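2-hydroxyisobutanoyl-CoA mutase large subunit (Aquincola tertiaricarbonis, PDB 4R3U) catalyses, together with its small cobalamin-binding partner HcmB, the interconversion of 2-hydroxyisobutyryl-CoA and (S)-3-hydroxybutyryl-CoA. Local coordinates at residues Y216-P228 with I556-E569. Sequence-based numbering, arbitrary orientation.
Sequences YMAQKEYIYPIAP and IVEKLKGIWGTYRE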
# COMPACT_ATOMS: atom_id res chain seq x y z
N TYR A 216 -21.85 -13.84 21.16
CA TYR A 216 -22.22 -15.26 21.22
C TYR A 216 -21.69 -16.00 19.98
O TYR A 216 -21.20 -17.12 20.07
CB TYR A 216 -23.74 -15.44 21.36
CG TYR A 216 -24.30 -14.85 22.63
CD1 TYR A 216 -23.99 -15.41 23.87
CD2 TYR A 216 -25.14 -13.75 22.61
CE1 TYR A 216 -24.48 -14.85 25.06
CE2 TYR A 216 -25.65 -13.19 23.78
CZ TYR A 216 -25.31 -13.74 25.01
OH TYR A 216 -25.79 -13.18 26.17
N MET A 217 -21.78 -15.32 18.83
CA MET A 217 -21.37 -15.78 17.52
C MET A 217 -19.83 -15.85 17.40
O MET A 217 -19.29 -16.84 16.88
CB MET A 217 -21.87 -14.77 16.47
CG MET A 217 -23.28 -14.94 16.03
SD MET A 217 -23.49 -13.98 14.50
CE MET A 217 -25.25 -14.02 14.37
N ALA A 218 -19.13 -14.77 17.81
CA ALA A 218 -17.69 -14.65 17.57
C ALA A 218 -16.76 -14.10 18.64
O ALA A 218 -15.71 -14.67 18.81
CB ALA A 218 -17.45 -13.92 16.25
N GLN A 219 -17.04 -12.92 19.25
CA GLN A 219 -16.05 -12.34 20.16
C GLN A 219 -15.92 -12.97 21.56
O GLN A 219 -14.86 -12.88 22.19
CB GLN A 219 -16.05 -10.81 20.12
CG GLN A 219 -14.95 -10.20 21.00
CD GLN A 219 -14.62 -8.80 20.68
OE1 GLN A 219 -13.48 -8.50 20.39
NE2 GLN A 219 -15.61 -7.90 20.73
N LYS A 220 -16.98 -13.67 21.99
CA LYS A 220 -17.05 -14.45 23.23
C LYS A 220 -16.98 -13.66 24.57
O LYS A 220 -16.56 -14.20 25.61
CB LYS A 220 -16.09 -15.65 23.16
CG LYS A 220 -16.14 -16.42 21.84
CD LYS A 220 -17.48 -17.11 21.57
CE LYS A 220 -17.49 -17.84 20.27
NZ LYS A 220 -17.37 -19.30 20.47
N GLU A 221 -17.47 -12.41 24.55
CA GLU A 221 -17.57 -11.58 25.75
C GLU A 221 -19.03 -11.52 26.14
O GLU A 221 -19.82 -10.88 25.47
CB GLU A 221 -17.02 -10.16 25.52
CG GLU A 221 -15.60 -10.13 24.97
CD GLU A 221 -15.12 -8.78 24.49
OE1 GLU A 221 -15.89 -7.80 24.60
OE2 GLU A 221 -13.98 -8.71 23.98
N TYR A 222 -19.41 -12.26 27.16
CA TYR A 222 -20.80 -12.31 27.63
C TYR A 222 -20.86 -12.51 29.13
O TYR A 222 -19.92 -13.03 29.74
CB TYR A 222 -21.63 -13.37 26.89
CG TYR A 222 -20.90 -14.65 26.53
CD1 TYR A 222 -20.38 -15.48 27.52
CD2 TYR A 222 -20.74 -15.03 25.21
CE1 TYR A 222 -19.71 -16.66 27.20
CE2 TYR A 222 -20.07 -16.21 24.88
CZ TYR A 222 -19.57 -17.03 25.88
OH TYR A 222 -18.91 -18.19 25.56
N ILE A 223 -21.95 -12.05 29.75
CA ILE A 223 -22.17 -12.16 31.18
C ILE A 223 -23.45 -12.96 31.42
O ILE A 223 -23.42 -14.00 32.04
CB ILE A 223 -22.19 -10.75 31.88
CG1 ILE A 223 -20.92 -9.92 31.57
CG2 ILE A 223 -22.36 -10.92 33.40
CD1 ILE A 223 -20.96 -8.42 31.89
N TYR A 224 -24.57 -12.47 30.90
CA TYR A 224 -25.91 -13.02 31.09
C TYR A 224 -26.38 -13.81 29.90
O TYR A 224 -25.81 -13.66 28.81
CB TYR A 224 -26.89 -11.84 31.33
CG TYR A 224 -26.38 -10.85 32.36
CD1 TYR A 224 -26.28 -11.21 33.71
CD2 TYR A 224 -25.93 -9.59 31.97
CE1 TYR A 224 -25.78 -10.32 34.65
CE2 TYR A 224 -25.42 -8.69 32.91
CZ TYR A 224 -25.36 -9.06 34.25
OH TYR A 224 -24.86 -8.20 35.20
N PRO A 225 -27.49 -14.59 30.06
CA PRO A 225 -28.06 -15.30 28.90
C PRO A 225 -28.52 -14.31 27.81
O PRO A 225 -28.69 -13.11 28.09
CB PRO A 225 -29.26 -16.04 29.51
CG PRO A 225 -29.02 -16.08 30.99
CD PRO A 225 -28.29 -14.83 31.28
N ILE A 226 -28.69 -14.80 26.58
CA ILE A 226 -29.06 -14.02 25.39
C ILE A 226 -30.19 -12.99 25.60
O ILE A 226 -29.97 -11.80 25.33
CB ILE A 226 -29.32 -14.94 24.17
CG1 ILE A 226 -28.19 -15.99 24.00
CG2 ILE A 226 -29.52 -14.10 22.91
CD1 ILE A 226 -28.36 -16.94 22.91
N ALA A 227 -31.37 -13.44 26.09
CA ALA A 227 -32.56 -12.60 26.30
C ALA A 227 -32.33 -11.33 27.15
O ALA A 227 -32.54 -10.24 26.61
CB ALA A 227 -33.73 -13.42 26.80
N PRO A 228 -31.87 -11.41 28.44
CA PRO A 228 -31.64 -10.17 29.20
C PRO A 228 -30.55 -9.29 28.60
O PRO A 228 -30.64 -8.07 28.71
CB PRO A 228 -31.26 -10.67 30.60
CG PRO A 228 -30.85 -12.06 30.44
CD PRO A 228 -31.60 -12.61 29.28
N ILE A 556 -22.67 -3.59 40.11
CA ILE A 556 -23.78 -3.57 39.15
C ILE A 556 -23.96 -4.94 38.49
O ILE A 556 -25.07 -5.48 38.51
CB ILE A 556 -23.65 -2.39 38.14
CG1 ILE A 556 -23.58 -1.01 38.89
CG2 ILE A 556 -24.80 -2.38 37.13
CD1 ILE A 556 -23.00 0.17 38.07
N VAL A 557 -22.86 -5.48 37.91
CA VAL A 557 -22.81 -6.78 37.21
C VAL A 557 -23.22 -7.95 38.13
O VAL A 557 -24.08 -8.75 37.74
CB VAL A 557 -21.46 -7.02 36.49
CG1 VAL A 557 -21.19 -8.50 36.20
CG2 VAL A 557 -21.35 -6.18 35.21
N GLU A 558 -22.62 -8.03 39.34
CA GLU A 558 -22.90 -9.11 40.30
C GLU A 558 -24.31 -9.12 40.79
O GLU A 558 -24.91 -10.20 40.85
CB GLU A 558 -21.90 -9.13 41.46
CG GLU A 558 -20.51 -9.55 41.03
CD GLU A 558 -20.39 -10.85 40.26
OE1 GLU A 558 -20.77 -11.91 40.81
OE2 GLU A 558 -19.88 -10.80 39.12
N LYS A 559 -24.86 -7.93 41.12
CA LYS A 559 -26.24 -7.77 41.59
C LYS A 559 -27.23 -8.38 40.56
O LYS A 559 -28.14 -9.12 40.94
CB LYS A 559 -26.54 -6.29 41.85
CG LYS A 559 -27.85 -6.04 42.57
CD LYS A 559 -27.75 -6.44 44.03
CE LYS A 559 -29.04 -6.26 44.77
NZ LYS A 559 -28.86 -6.58 46.22
N LEU A 560 -27.02 -8.08 39.25
CA LEU A 560 -27.88 -8.56 38.17
C LEU A 560 -27.75 -10.05 37.85
O LEU A 560 -28.72 -10.64 37.36
CB LEU A 560 -27.82 -7.66 36.92
CG LEU A 560 -28.23 -6.18 37.12
CD1 LEU A 560 -28.18 -5.43 35.80
CD2 LEU A 560 -29.65 -6.05 37.71
N LYS A 561 -26.58 -10.68 38.18
CA LYS A 561 -26.35 -12.12 38.01
C LYS A 561 -27.31 -12.94 38.93
O LYS A 561 -27.73 -14.03 38.55
CB LYS A 561 -24.91 -12.49 38.34
CG LYS A 561 -23.95 -12.30 37.19
CD LYS A 561 -22.53 -12.56 37.66
CE LYS A 561 -21.53 -12.49 36.54
NZ LYS A 561 -20.14 -12.50 37.05
N GLY A 562 -27.66 -12.37 40.09
CA GLY A 562 -28.59 -12.94 41.06
C GLY A 562 -30.00 -13.19 40.53
O GLY A 562 -30.66 -14.13 40.99
N ILE A 563 -30.46 -12.36 39.56
CA ILE A 563 -31.78 -12.53 38.94
C ILE A 563 -31.73 -13.13 37.52
O ILE A 563 -32.71 -13.73 37.07
CB ILE A 563 -32.69 -11.25 39.01
CG1 ILE A 563 -32.10 -10.05 38.25
CG2 ILE A 563 -33.06 -10.89 40.46
CD1 ILE A 563 -33.12 -9.29 37.46
N TRP A 564 -30.60 -12.95 36.80
CA TRP A 564 -30.42 -13.38 35.41
C TRP A 564 -29.56 -14.62 35.20
O TRP A 564 -29.74 -15.33 34.19
CB TRP A 564 -29.89 -12.23 34.56
CG TRP A 564 -30.91 -11.17 34.26
CD1 TRP A 564 -32.27 -11.30 34.30
CD2 TRP A 564 -30.65 -9.82 33.85
NE1 TRP A 564 -32.87 -10.12 33.94
CE2 TRP A 564 -31.90 -9.19 33.66
CE3 TRP A 564 -29.48 -9.07 33.61
CZ2 TRP A 564 -32.02 -7.85 33.24
CZ3 TRP A 564 -29.60 -7.74 33.21
CH2 TRP A 564 -30.85 -7.14 33.04
N GLY A 565 -28.62 -14.86 36.11
CA GLY A 565 -27.69 -15.97 35.97
C GLY A 565 -26.59 -15.61 35.01
O GLY A 565 -26.39 -14.44 34.69
N THR A 566 -25.84 -16.60 34.54
CA THR A 566 -24.74 -16.40 33.60
C THR A 566 -24.90 -17.31 32.42
O THR A 566 -25.58 -18.34 32.52
CB THR A 566 -23.38 -16.59 34.28
OG1 THR A 566 -23.26 -17.93 34.75
CG2 THR A 566 -23.15 -15.60 35.42
N TYR A 567 -24.28 -16.94 31.30
CA TYR A 567 -24.33 -17.74 30.08
C TYR A 567 -23.04 -18.59 29.99
O TYR A 567 -21.98 -18.16 30.45
CB TYR A 567 -24.44 -16.80 28.86
CG TYR A 567 -24.45 -17.49 27.51
CD1 TYR A 567 -25.64 -17.94 26.95
CD2 TYR A 567 -23.27 -17.71 26.80
CE1 TYR A 567 -25.66 -18.58 25.70
CE2 TYR A 567 -23.27 -18.37 25.57
CZ TYR A 567 -24.48 -18.79 25.02
OH TYR A 567 -24.49 -19.40 23.78
N ARG A 568 -23.16 -19.78 29.35
CA ARG A 568 -22.07 -20.69 28.99
C ARG A 568 -22.51 -21.49 27.75
O ARG A 568 -23.70 -21.82 27.65
CB ARG A 568 -21.64 -21.60 30.16
CG ARG A 568 -20.57 -22.64 29.77
CD ARG A 568 -19.87 -23.33 30.93
NE ARG A 568 -18.90 -22.43 31.57
CZ ARG A 568 -17.65 -22.26 31.17
NH1 ARG A 568 -16.85 -21.43 31.83
NH2 ARG A 568 -17.18 -22.89 30.09
N GLU A 569 -21.57 -21.77 26.81
CA GLU A 569 -21.84 -22.55 25.60
C GLU A 569 -21.92 -24.03 25.94
O GLU A 569 -22.82 -24.74 25.48
CB GLU A 569 -20.76 -22.32 24.51
CG GLU A 569 -20.28 -20.89 24.33
CD GLU A 569 -19.45 -20.62 23.08
OE1 GLU A 569 -18.22 -20.45 23.19
OE2 GLU A 569 -20.04 -20.67 21.98
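V557 O is gripped twice: by K561 N in the helix and by Y224 OH across the contact, 2.7 Å away and in the carbonyl plane on a lone pair. With W564 presenting its edge to one Y224 face (planes at 76°) and I223 CG2 over the other, the ring is held between them, consistent with a restricted tilt. A phenylalanine in place of Y224 would probably keep much of this packing but leave V557 O without its second donor. P228 CB sits 3.5 Å from the centroid of the W564 five-membered ring, 13° off its normal, a CH-pi contact. Where the two segments run closest, Y567 N donates to I223 O at 3.2 Å, from above the carbonyl plane. Y567 turns its ring into an aromatic cluster by a chi1 of 178°, which sets CG opposite the backbone N: the Y216 edge meets its face, centroids 4.6 Å apart, and its own edge meets the face of Y222. K220 NZ bridges to poorly ordered E569 OE1 at 3.1 Å and also to D30 of the small subunit. The end of helix 553-564 and the residues after it thus pack against the cobalamin-contacting turn between helices 213-219 and 226-243 in the TIM-barrel mutase domain.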